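Local structure of SidF, inhibitor of growth family, member 3 (Legionella pneumophila subsp. pneumophila, 4FYE) at residues F510-Y513 and Q514-E517; Y560-E563 and H564-Q567; G677-D681 and H682-H686. The protein acts as a phosphoinositide phosphatase of the pathogen Legionella, probably removing the 3-phosphate from phosphatidylinositol 3,4,5-trisphosphate at membranes. The protein carries 1 engineered substitution. All blocks are in the same frame, centred on the assembly; numbering follows the deposited sequence.

Interaction 1: residues F510-Y513 and Q514-E517; sequences FEEY and QKGE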
ATOM      1  N   PHE A 510     -23.395  15.066   2.284  1.00 77.13           N
ATOM      2  CA  PHE A 510     -22.456  15.558   1.263  1.00 79.02           C
ATOM      3  C   PHE A 510     -23.144  16.026  -0.027  1.00 77.83           C
ATOM      4  O   PHE A 510     -22.690  16.995  -0.629  1.00 76.39           O
ATOM      5  CB  PHE A 510     -21.330  14.548   0.945  1.00 72.44           C
ATOM      6  CG  PHE A 510     -20.334  15.053  -0.075  1.00 69.23           C
ATOM      7  CD1 PHE A 510     -20.502  14.798  -1.440  1.00 69.38           C
ATOM      8  CD2 PHE A 510     -19.221  15.784   0.318  1.00 70.64           C
ATOM      9  CE1 PHE A 510     -19.567  15.252  -2.388  1.00 65.24           C
ATOM     10  CE2 PHE A 510     -18.270  16.219  -0.623  1.00 69.14           C
ATOM     11  CZ  PHE A 510     -18.459  15.969  -1.982  1.00 64.92           C
ATOM     12  N   GLU A 511     -24.196  15.309  -0.445  1.00 84.03           N
ATOM     13  CA  GLU A 511     -25.029  15.648  -1.640  1.00 89.52           C
ATOM     14  C   GLU A 511     -25.465  17.114  -1.672  1.00 89.33           C
ATOM     15  O   GLU A 511     -25.395  17.740  -2.729  1.00 85.65           O
ATOM     16  CB  GLU A 511     -26.265  14.725  -1.773  1.00 93.55           C
ATOM     17  CG  GLU A 511     -25.978  13.365  -2.442  1.00100.88           C
ATOM     18  CD  GLU A 511     -27.100  12.321  -2.270  1.00104.17           C
ATOM     19  OE1 GLU A 511     -28.300  12.687  -2.373  1.00104.65           O
ATOM     20  OE2 GLU A 511     -26.788  11.121  -2.034  1.00 99.91           O
ATOM     21  N   GLU A 512     -25.887  17.634  -0.505  1.00 90.34           N
ATOM     22  CA  GLU A 512     -26.268  19.046  -0.323  1.00 95.97           C
ATOM     23  C   GLU A 512     -25.057  19.953  -0.203  1.00 96.70           C
ATOM     24  O   GLU A 512     -24.991  20.998  -0.867  1.00 99.46           O
ATOM     25  CB  GLU A 512     -27.140  19.254   0.930  1.00100.19           C
ATOM     26  CG  GLU A 512     -28.646  19.216   0.723  1.00106.20           C
ATOM     27  CD  GLU A 512     -29.173  20.223  -0.301  1.00113.25           C
ATOM     28  OE1 GLU A 512     -29.148  21.462  -0.042  1.00119.09           O
ATOM     29  OE2 GLU A 512     -29.651  19.757  -1.366  1.00111.81           O
ATOM     30  N   TYR A 513     -24.115  19.569   0.668  1.00 92.50           N
ATOM     31  CA  TYR A 513     -22.946  20.384   0.900  1.00 90.71           C
ATOM     32  C   TYR A 513     -22.224  20.612  -0.409  1.00 89.30           C
ATOM     33  O   TYR A 513     -21.670  21.690  -0.655  1.00 93.69           O
ATOM     34  CB  TYR A 513     -22.008  19.768   1.937  1.00 89.94           C
ATOM     35  CG  TYR A 513     -20.769  20.646   2.222  1.00 94.57           C
ATOM     36  CD1 TYR A 513     -19.650  20.596   1.388  1.00 89.46           C
ATOM     37  CD2 TYR A 513     -20.732  21.540   3.311  1.00 96.40           C
ATOM     38  CE1 TYR A 513     -18.541  21.382   1.617  1.00 89.87           C
ATOM     39  CE2 TYR A 513     -19.611  22.324   3.553  1.00 92.68           C
ATOM     40  CZ  TYR A 513     -18.523  22.234   2.698  1.00 93.71           C
ATOM     41  OH  TYR A 513     -17.388  22.975   2.894  1.00 94.97           O
ATOM     42  N   GLN A 514     -22.237  19.597  -1.253  1.00 85.52           N
ATOM     43  CA  GLN A 514     -21.478  19.666  -2.476  1.00 89.13           C
ATOM     44  C   GLN A 514     -21.908  20.824  -3.387  1.00 89.12           C
ATOM     45  O   GLN A 514     -21.063  21.542  -3.889  1.00 90.67           O
ATOM     46  CB  GLN A 514     -21.494  18.327  -3.204  1.00 90.47           C
ATOM     47  CG  GLN A 514     -20.503  18.292  -4.342  1.00 94.67           C
ATOM     48  CD  GLN A 514     -21.168  17.902  -5.645  1.00106.35           C
ATOM     49  OE1 GLN A 514     -20.529  17.306  -6.524  1.00109.36           O
ATOM     50  NE2 GLN A 514     -22.462  18.241  -5.787  1.00104.97           N
ATOM     51  N   LYS A 515     -23.204  21.027  -3.583  1.00 91.49           N
ATOM     52  CA  LYS A 515     -23.644  22.162  -4.403  1.00 97.54           C
ATOM     53  C   LYS A 515     -23.189  23.476  -3.798  1.00102.41           C
ATOM     54  O   LYS A 515     -22.637  23.508  -2.695  1.00100.11           O
ATOM     55  CB  LYS A 515     -25.157  22.159  -4.673  1.00 96.74           C
ATOM     56  CG  LYS A 515     -26.031  21.634  -3.549  1.00 95.01           C
ATOM     57  CD  LYS A 515     -27.466  21.372  -4.022  1.00 98.59           C
ATOM     58  CE  LYS A 515     -27.694  19.942  -4.537  1.00 91.60           C
ATOM     59  NZ  LYS A 515     -29.102  19.685  -4.974  1.00 84.29           N
ATOM     60  N   GLY A 516     -23.386  24.557  -4.534  1.00109.25           N
ATOM     61  CA  GLY A 516     -22.918  25.865  -4.079  1.00118.56           C
ATOM     62  C   GLY A 516     -23.753  26.442  -2.947  1.00127.39           C
ATOM     63  O   GLY A 516     -24.901  26.036  -2.736  1.00132.95           O
ATOM     64  N   GLU A 517     -23.174  27.388  -2.209  1.00126.85           N
ATOM     65  CA  GLU A 517     -23.914  28.146  -1.196  1.00123.20           C
ATOM     66  C   GLU A 517     -24.941  28.951  -1.968  1.00123.25           C
ATOM     67  O   GLU A 517     -26.112  29.030  -1.576  1.00126.18           O
ATOM     68  CB  GLU A 517     -22.981  29.046  -0.365  1.00117.62           C
ATOM     69  CG  GLU A 517     -21.480  28.781  -0.551  1.00119.87           C
ATOM     70  CD  GLU A 517     -21.005  27.363  -0.186  1.00117.41           C
ATOM     71  OE1 GLU A 517     -19.850  27.247   0.279  1.00109.88           O
ATOM     72  OE2 GLU A 517     -21.749  26.356  -0.368  1.00111.77           O
TER
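One face of the F510 ring is met by the first carbons of the Q514 side chain, in a CH-pi contact: Q514 CB lies 4.1 Å from the centroid of the F510 ring, 27° off the ring normal and over the face. Q514 CG slides toward the rim, 3.7 Å from F510 CE1. F510 holds its CG anti to the backbone N (chi1 -178°), which brings the ring alongside the Q514 side chain, one turn later. The F510 side chain also touches A292 and V293 of helix 284-311 and the leucines L217, L239 and L241. The Y513 ring is approached obliquely by the backbone N of Q514, and the Y513 side chain packs on K286 and A289 of that same helix. Q514 N donates to F510 O at 2.7 Å, an ordinary i to i+4 helical bond. One residue later the pattern weakens, and K515 N makes only a weak i to i+3 hydrogen bond, 3.3 Å, to E512 O. The side chains add a loose tie here: K515 bends back so that NZ comes within 3.7 Å of E512 OE2, a long salt bridge, while E512 OE1 makes a weak bond to the backbone N of D521. These features mark the C-terminal turn of helix 482-514, where the chain enters the loop to helix 522-583, within a region predicted to be a coiled coil.

Interaction 2: residues Y560-E563 and H564-Q567; sequences YYTE and HKGQ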
ATOM      1  N   TYR A 560      -1.162 -13.422  30.584  1.00 90.97           N
ATOM      2  CA  TYR A 560      -1.037 -14.797  30.115  1.00 90.48           C
ATOM      3  C   TYR A 560       0.213 -14.943  29.269  1.00 93.40           C
ATOM      4  O   TYR A 560       0.979 -15.898  29.440  1.00100.61           O
ATOM      5  CB  TYR A 560      -2.230 -15.174  29.278  1.00 90.98           C
ATOM      6  CG  TYR A 560      -2.179 -16.586  28.742  1.00 92.63           C
ATOM      7  CD1 TYR A 560      -1.444 -16.881  27.602  1.00 86.51           C
ATOM      8  CD2 TYR A 560      -2.885 -17.636  29.382  1.00 95.36           C
ATOM      9  CE1 TYR A 560      -1.389 -18.162  27.097  1.00 91.86           C
ATOM     10  CE2 TYR A 560      -2.845 -18.933  28.885  1.00 94.83           C
ATOM     11  CZ  TYR A 560      -2.096 -19.196  27.736  1.00 98.30           C
ATOM     12  OH  TYR A 560      -2.039 -20.469  27.185  1.00 95.82           O
ATOM     13  N   TYR A 561       0.432 -13.993  28.368  1.00 86.69           N
ATOM     14  CA  TYR A 561       1.581 -14.067  27.482  1.00 85.31           C
ATOM     15  C   TYR A 561       2.876 -14.016  28.267  1.00 87.59           C
ATOM     16  O   TYR A 561       3.829 -14.734  27.970  1.00 84.46           O
ATOM     17  CB  TYR A 561       1.568 -12.933  26.458  1.00 84.34           C
ATOM     18  CG  TYR A 561       2.847 -12.876  25.662  1.00 82.41           C
ATOM     19  CD1 TYR A 561       3.117 -13.822  24.692  1.00 80.11           C
ATOM     20  CD2 TYR A 561       3.797 -11.905  25.907  1.00 82.53           C
ATOM     21  CE1 TYR A 561       4.290 -13.790  23.973  1.00 79.29           C
ATOM     22  CE2 TYR A 561       4.975 -11.869  25.195  1.00 84.11           C
ATOM     23  CZ  TYR A 561       5.211 -12.814  24.228  1.00 81.00           C
ATOM     24  OH  TYR A 561       6.374 -12.789  23.514  1.00 83.22           O
ATOM     25  N   THR A 562       2.908 -13.162  29.275  1.00 91.36           N
ATOM     26  CA  THR A 562       4.118 -13.003  30.052  1.00101.69           C
ATOM     27  C   THR A 562       4.465 -14.314  30.727  1.00107.70           C
ATOM     28  O   THR A 562       5.623 -14.713  30.761  1.00110.69           O
ATOM     29  CB  THR A 562       3.944 -11.934  31.134  1.00104.34           C
ATOM     30  OG1 THR A 562       3.069 -10.909  30.653  1.00105.49           O
ATOM     31  CG2 THR A 562       5.276 -11.330  31.482  1.00101.80           C
ATOM     32  N   GLU A 563       3.453 -14.976  31.271  1.00107.03           N
ATOM     33  CA  GLU A 563       3.642 -16.271  31.905  1.00111.76           C
ATOM     34  C   GLU A 563       4.062 -17.392  30.959  1.00106.61           C
ATOM     35  O   GLU A 563       4.937 -18.187  31.279  1.00101.70           O
ATOM     36  CB  GLU A 563       2.363 -16.681  32.633  1.00121.01           C
ATOM     37  CG  GLU A 563       2.392 -16.439  34.129  1.00123.30           C
ATOM     38  CD  GLU A 563       2.012 -17.674  34.914  1.00128.96           C
ATOM     39  OE1 GLU A 563       2.622 -18.735  34.676  1.00130.09           O
ATOM     40  OE2 GLU A 563       1.102 -17.583  35.764  1.00126.74           O
ATOM     41  N   HIS A 564       3.429 -17.458  29.796  1.00100.47           N
ATOM     42  CA  HIS A 564       3.594 -18.604  28.926  1.00100.79           C
ATOM     43  C   HIS A 564       4.579 -18.444  27.819  1.00 96.47           C
ATOM     44  O   HIS A 564       4.819 -19.384  27.039  1.00 92.77           O
ATOM     45  CB  HIS A 564       2.249 -19.016  28.368  1.00 98.16           C
ATOM     46  CG  HIS A 564       1.179 -19.120  29.417  1.00108.97           C
ATOM     47  ND1 HIS A 564       0.930 -20.258  30.080  1.00115.27           N
ATOM     48  CD2 HIS A 564       0.302 -18.169  29.922  1.00108.24           C
ATOM     49  CE1 HIS A 564      -0.066 -20.053  30.957  1.00116.70           C
ATOM     50  NE2 HIS A 564      -0.447 -18.773  30.860  1.00115.30           N
ATOM     51  N   LYS A 565       5.203 -17.283  27.749  1.00 93.32           N
ATOM     52  CA  LYS A 565       5.958 -16.925  26.571  1.00 93.88           C
ATOM     53  C   LYS A 565       7.073 -17.916  26.315  1.00 91.31           C
ATOM     54  O   LYS A 565       7.317 -18.295  25.179  1.00 87.24           O
ATOM     55  CB  LYS A 565       6.528 -15.520  26.730  1.00 95.02           C
ATOM     56  CG  LYS A 565       8.041 -15.454  26.663  1.00 96.80           C
ATOM     57  CD  LYS A 565       8.583 -14.412  27.626  1.00104.28           C
ATOM     58  CE  LYS A 565       8.620 -14.929  29.056  1.00103.48           C
ATOM     59  NZ  LYS A 565       8.076 -13.934  30.022  1.00 95.20           N
ATOM     60  N   GLY A 566       7.732 -18.360  27.373  1.00 95.99           N
ATOM     61  CA  GLY A 566       8.874 -19.236  27.223  1.00 95.32           C
ATOM     62  C   GLY A 566       8.519 -20.548  26.561  1.00100.44           C
ATOM     63  O   GLY A 566       9.273 -21.059  25.737  1.00 97.56           O
ATOM     64  N   GLN A 567       7.365 -21.096  26.922  1.00 96.66           N
ATOM     65  CA  GLN A 567       6.914 -22.375  26.356  1.00101.68           C
ATOM     66  C   GLN A 567       6.250 -22.254  24.982  1.00 97.99           C
ATOM     67  O   GLN A 567       6.320 -23.185  24.162  1.00 95.38           O
ATOM     68  CB  GLN A 567       5.911 -23.104  27.267  1.00107.43           C
ATOM     69  CG  GLN A 567       6.037 -22.902  28.764  1.00115.66           C
ATOM     70  CD  GLN A 567       4.748 -23.284  29.488  1.00118.57           C
ATOM     71  OE1 GLN A 567       4.324 -22.596  30.420  1.00118.02           O
ATOM     72  NE2 GLN A 567       4.105 -24.371  29.046  1.00116.07           N
TER
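Y560 and H564 lie one helical turn apart and stack face to face, their centroids 3.5 Å from each other and their planes 28° apart. E563 CB sits over the opposite face of the imidazole. The model is crowded where this histidine meets the carbonyl of Y560, so the finer detail of the stack is doubtful. That carbonyl is the acceptor for the backbone of H564, with H564 N 2.9 Å from Y560 O, although the position of the oxygen is less sure. The phenol is satisfied farther off: Y560 OH bonds to the carbonyl of L475. The hydroxyl and the carbonyl of T562 have separate partners. OG1 pairs with the carbonyl of K558 in the preceding turn, while the T562 carbonyl receives a side chain from ahead: K565 NZ lies 2.7 Å from T562 O, in the carbonyl plane and on a lone pair. To reach it the lysine chain folds at chi2, chi3 and chi4, and the start of that chain rests on Y561, with K565 CB 4.1 Å from the centroid of the Y561 ring. Farther on, the helix is kinked where the N atoms of G566 and Q567 lack a bond to the preceding turn; Q567 N has a weak bond to H564 O, 3.1 Å away. All this lies on the long helix 522-583, with Y561 touching Q610 and E611 of helix 590-614 and Y560 tied to helix 467-476.

Interaction 3: residues G677-D681 and H682-H686; sequences GEFLD and HRRTH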
ATOM      1  N   GLY A 677      12.267 -14.889  10.894  1.00 56.39           N
ATOM      2  CA  GLY A 677      12.543 -13.535  11.398  1.00 55.15           C
ATOM      3  C   GLY A 677      13.878 -12.930  10.943  1.00 54.79           C
ATOM      4  O   GLY A 677      14.154 -11.745  11.171  1.00 53.59           O
ATOM      5  N   GLU A 678      14.716 -13.715  10.283  1.00 55.06           N
ATOM      6  CA  GLU A 678      16.010 -13.202   9.857  1.00 59.92           C
ATOM      7  C   GLU A 678      15.950 -11.867   9.097  1.00 58.12           C
ATOM      8  O   GLU A 678      16.722 -10.954   9.395  1.00 54.97           O
ATOM      9  CB  GLU A 678      16.738 -14.223   9.003  1.00 68.75           C
ATOM     10  CG  GLU A 678      18.253 -14.264   9.233  1.00 72.42           C
ATOM     11  CD  GLU A 678      18.826 -15.652   8.990  1.00 86.11           C
ATOM     12  OE1 GLU A 678      18.065 -16.552   8.516  1.00 76.27           O
ATOM     13  OE2 GLU A 678      20.041 -15.834   9.280  1.00 97.06           O
ATOM     14  N   PHE A 679      15.027 -11.767   8.135  1.00 56.21           N
ATOM     15  CA  PHE A 679      14.942 -10.622   7.266  1.00 48.52           C
ATOM     16  C   PHE A 679      14.626  -9.423   8.126  1.00 50.61           C
ATOM     17  O   PHE A 679      15.050  -8.326   7.837  1.00 48.42           O
ATOM     18  CB  PHE A 679      13.887 -10.768   6.158  1.00 46.25           C
ATOM     19  CG  PHE A 679      13.934  -9.652   5.176  1.00 44.18           C
ATOM     20  CD1 PHE A 679      13.198  -8.520   5.372  1.00 43.71           C
ATOM     21  CD2 PHE A 679      14.804  -9.691   4.131  1.00 45.12           C
ATOM     22  CE1 PHE A 679      13.265  -7.460   4.506  1.00 41.78           C
ATOM     23  CE2 PHE A 679      14.907  -8.631   3.278  1.00 44.67           C
ATOM     24  CZ  PHE A 679      14.139  -7.502   3.476  1.00 46.13           C
ATOM     25  N   LEU A 680      13.881  -9.610   9.198  1.00 53.22           N
ATOM     26  CA  LEU A 680      13.596  -8.438  10.028  1.00 47.56           C
ATOM     27  C   LEU A 680      14.671  -8.135  11.075  1.00 47.90           C
ATOM     28  O   LEU A 680      15.013  -6.985  11.238  1.00 48.20           O
ATOM     29  CB  LEU A 680      12.223  -8.560  10.658  1.00 50.91           C
ATOM     30  CG  LEU A 680      10.975  -8.526   9.768  1.00 51.92           C
ATOM     31  CD1 LEU A 680       9.772  -8.615  10.720  1.00 50.54           C
ATOM     32  CD2 LEU A 680      10.974  -7.203   8.970  1.00 52.19           C
ATOM     33  N   ASP A 681      15.222  -9.159  11.720  1.00 48.67           N
ATOM     34  CA  ASP A 681      16.107  -9.011  12.864  1.00 52.52           C
ATOM     35  C   ASP A 681      17.511  -8.687  12.415  1.00 55.52           C
ATOM     36  O   ASP A 681      18.245  -7.970  13.126  1.00 59.00           O
ATOM     37  CB  ASP A 681      16.112 -10.301  13.715  1.00 59.35           C
ATOM     38  CG  ASP A 681      14.688 -10.679  14.274  1.00 67.67           C
ATOM     39  OD1 ASP A 681      13.790  -9.781  14.306  1.00 68.54           O
ATOM     40  OD2 ASP A 681      14.476 -11.864  14.697  1.00 67.15           O
ATOM     41  N   HIS A 682      17.895  -9.199  11.243  1.00 52.33           N
ATOM     42  CA  HIS A 682      19.259  -8.977  10.732  1.00 51.96           C
ATOM     43  C   HIS A 682      19.621  -7.502  10.751  1.00 53.67           C
ATOM     44  O   HIS A 682      18.862  -6.650  10.283  1.00 59.09           O
ATOM     45  CB  HIS A 682      19.545  -9.612   9.350  1.00 48.85           C
ATOM     46  CG  HIS A 682      21.009  -9.487   8.940  1.00 58.62           C
ATOM     47  ND1 HIS A 682      21.509  -8.382   8.282  1.00 59.14           N
ATOM     48  CD2 HIS A 682      22.112 -10.304   9.218  1.00 62.88           C
ATOM     49  CE1 HIS A 682      22.833  -8.516   8.114  1.00 60.72           C
ATOM     50  NE2 HIS A 682      23.210  -9.691   8.687  1.00 63.92           N
ATOM     51  N   ARG A 683      20.774  -7.206  11.337  1.00 48.50           N
ATOM     52  CA  ARG A 683      21.268  -5.856  11.483  1.00 47.64           C
ATOM     53  C   ARG A 683      22.118  -5.488  10.244  1.00 48.34           C
ATOM     54  O   ARG A 683      23.244  -5.983  10.093  1.00 48.27           O
ATOM     55  CB  ARG A 683      22.115  -5.724  12.814  1.00 46.92           C
ATOM     56  CG  ARG A 683      21.338  -5.909  14.145  1.00 48.29           C
ATOM     57  CD  ARG A 683      20.097  -4.976  14.299  1.00 46.86           C
ATOM     58  NE  ARG A 683      18.921  -5.294  13.440  1.00 46.35           N
ATOM     59  CZ  ARG A 683      17.971  -4.383  13.091  1.00 52.42           C
ATOM     60  NH1 ARG A 683      18.053  -3.090  13.485  1.00 46.68           N
ATOM     61  NH2 ARG A 683      16.915  -4.721  12.334  1.00 44.00           N
ATOM     62  N   ARG A 684      21.615  -4.600   9.382  1.00 45.95           N
ATOM     63  CA  ARG A 684      22.386  -4.262   8.163  1.00 48.82           C
ATOM     64  C   ARG A 684      23.650  -3.528   8.526  1.00 49.36           C
ATOM     65  O   ARG A 684      23.658  -2.732   9.476  1.00 54.73           O
ATOM     66  CB  ARG A 684      21.554  -3.465   7.142  1.00 49.47           C
ATOM     67  CG  ARG A 684      20.740  -4.341   6.222  1.00 50.64           C
ATOM     68  CD  ARG A 684      19.216  -4.172   6.360  1.00 57.08           C
ATOM     69  NE  ARG A 684      18.612  -5.055   7.342  1.00 53.12           N
ATOM     70  CZ  ARG A 684      17.449  -5.730   7.235  1.00 50.00           C
ATOM     71  NH1 ARG A 684      16.692  -5.715   6.161  1.00 45.87           N
ATOM     72  NH2 ARG A 684      17.065  -6.493   8.264  1.00 47.31           N
ATOM     73  N   THR A 685      24.735  -3.807   7.806  1.00 54.57           N
ATOM     74  CA  THR A 685      26.048  -3.212   8.141  1.00 52.87           C
ATOM     75  C   THR A 685      26.630  -2.335   7.056  1.00 51.41           C
ATOM     76  O   THR A 685      27.565  -1.641   7.355  1.00 54.72           O
ATOM     77  CB  THR A 685      27.105  -4.271   8.487  1.00 55.86           C
ATOM     78  OG1 THR A 685      27.208  -5.177   7.388  1.00 67.04           O
ATOM     79  CG2 THR A 685      26.703  -5.070   9.724  1.00 55.94           C
ATOM     80  N   HIS A 686      26.109  -2.349   5.821  1.00 47.34           N
ATOM     81  CA  HIS A 686      26.527  -1.351   4.795  1.00 53.85           C
ATOM     82  C   HIS A 686      27.976  -1.503   4.354  1.00 52.25           C
ATOM     83  O   HIS A 686      28.572  -0.578   3.806  1.00 54.53           O
ATOM     84  CB  HIS A 686      26.261   0.096   5.274  1.00 44.31           C
ATOM     85  CG  HIS A 686      24.961   0.238   6.028  1.00 51.69           C
ATOM     86  ND1 HIS A 686      24.896   0.280   7.384  1.00 51.73           N
ATOM     87  CD2 HIS A 686      23.640   0.280   5.572  1.00 51.35           C
ATOM     88  CE1 HIS A 686      23.608   0.383   7.760  1.00 46.02           C
ATOM     89  NE2 HIS A 686      22.845   0.356   6.648  1.00 44.50           N
TER
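R683 and R684 close the C-terminal end of the short helix 678-681, taking the carbonyls of F679, L680 and D681. H682 is the first residue to leave helical angles, and the last helical bond runs from H682 N to E678 O at 2.8 Å. Beyond it, the two arginine side chains fold back to meet, with the edges of their guanidinium groups, carbonyls that a further turn would have served. R683, bent at chi2 and chi3, directs two of its N-H groups along the edge of its guanidinium: NE lies 2.8 Å from D681 O, approaching from above the carbonyl plane, and NH2 is 3.2 Å from L680 O, within that carbonyl's plane. R683 NH1 is bonded to the side-chain OD1 of N726. The positive groups face the carbonyl end of the helix, an electrostatically favourable placement if the helix dipole matters at this length. Buried R684 serves two carbonyls with one nitrogen, NH2, reaching F679 O at 2.8 Å (N-H...O angle 160°) and H682 O at 2.7 Å (169°), so that the helix and the loop after it are clasped together. NE adds a weak bond to the same H682 carbonyl, and NH1 forms a salt bridge with D697 of helix 692-699. The guanidinium stands nearly upright over the F679 ring, 81° between the planes, with R684 NH1 4.1 Å from F679 CZ.

Overall arrangement
Along the chain the three contacts follow in series, each a local one. Interactions 1 and 2 belong to consecutive helices, 482-514 and 522-583: the first sits at the end of one, the second far along the other, so their centres are about 56 Å apart. Interaction 3 comes later, at the exit of the short helix 678-681 into the loop before helix 692-699, and lies on the opposite side of the chain's centre from interaction 1, with centres about 52 Å apart. Interactions 2 and 3 are nearer, at about 26 Å between centres and about 12 Å between nearest atoms, yet do not touch. The long helix 522-583 thus carries the chain across the molecule, and all three belong to the phosphoinositide phosphatase region of the protein.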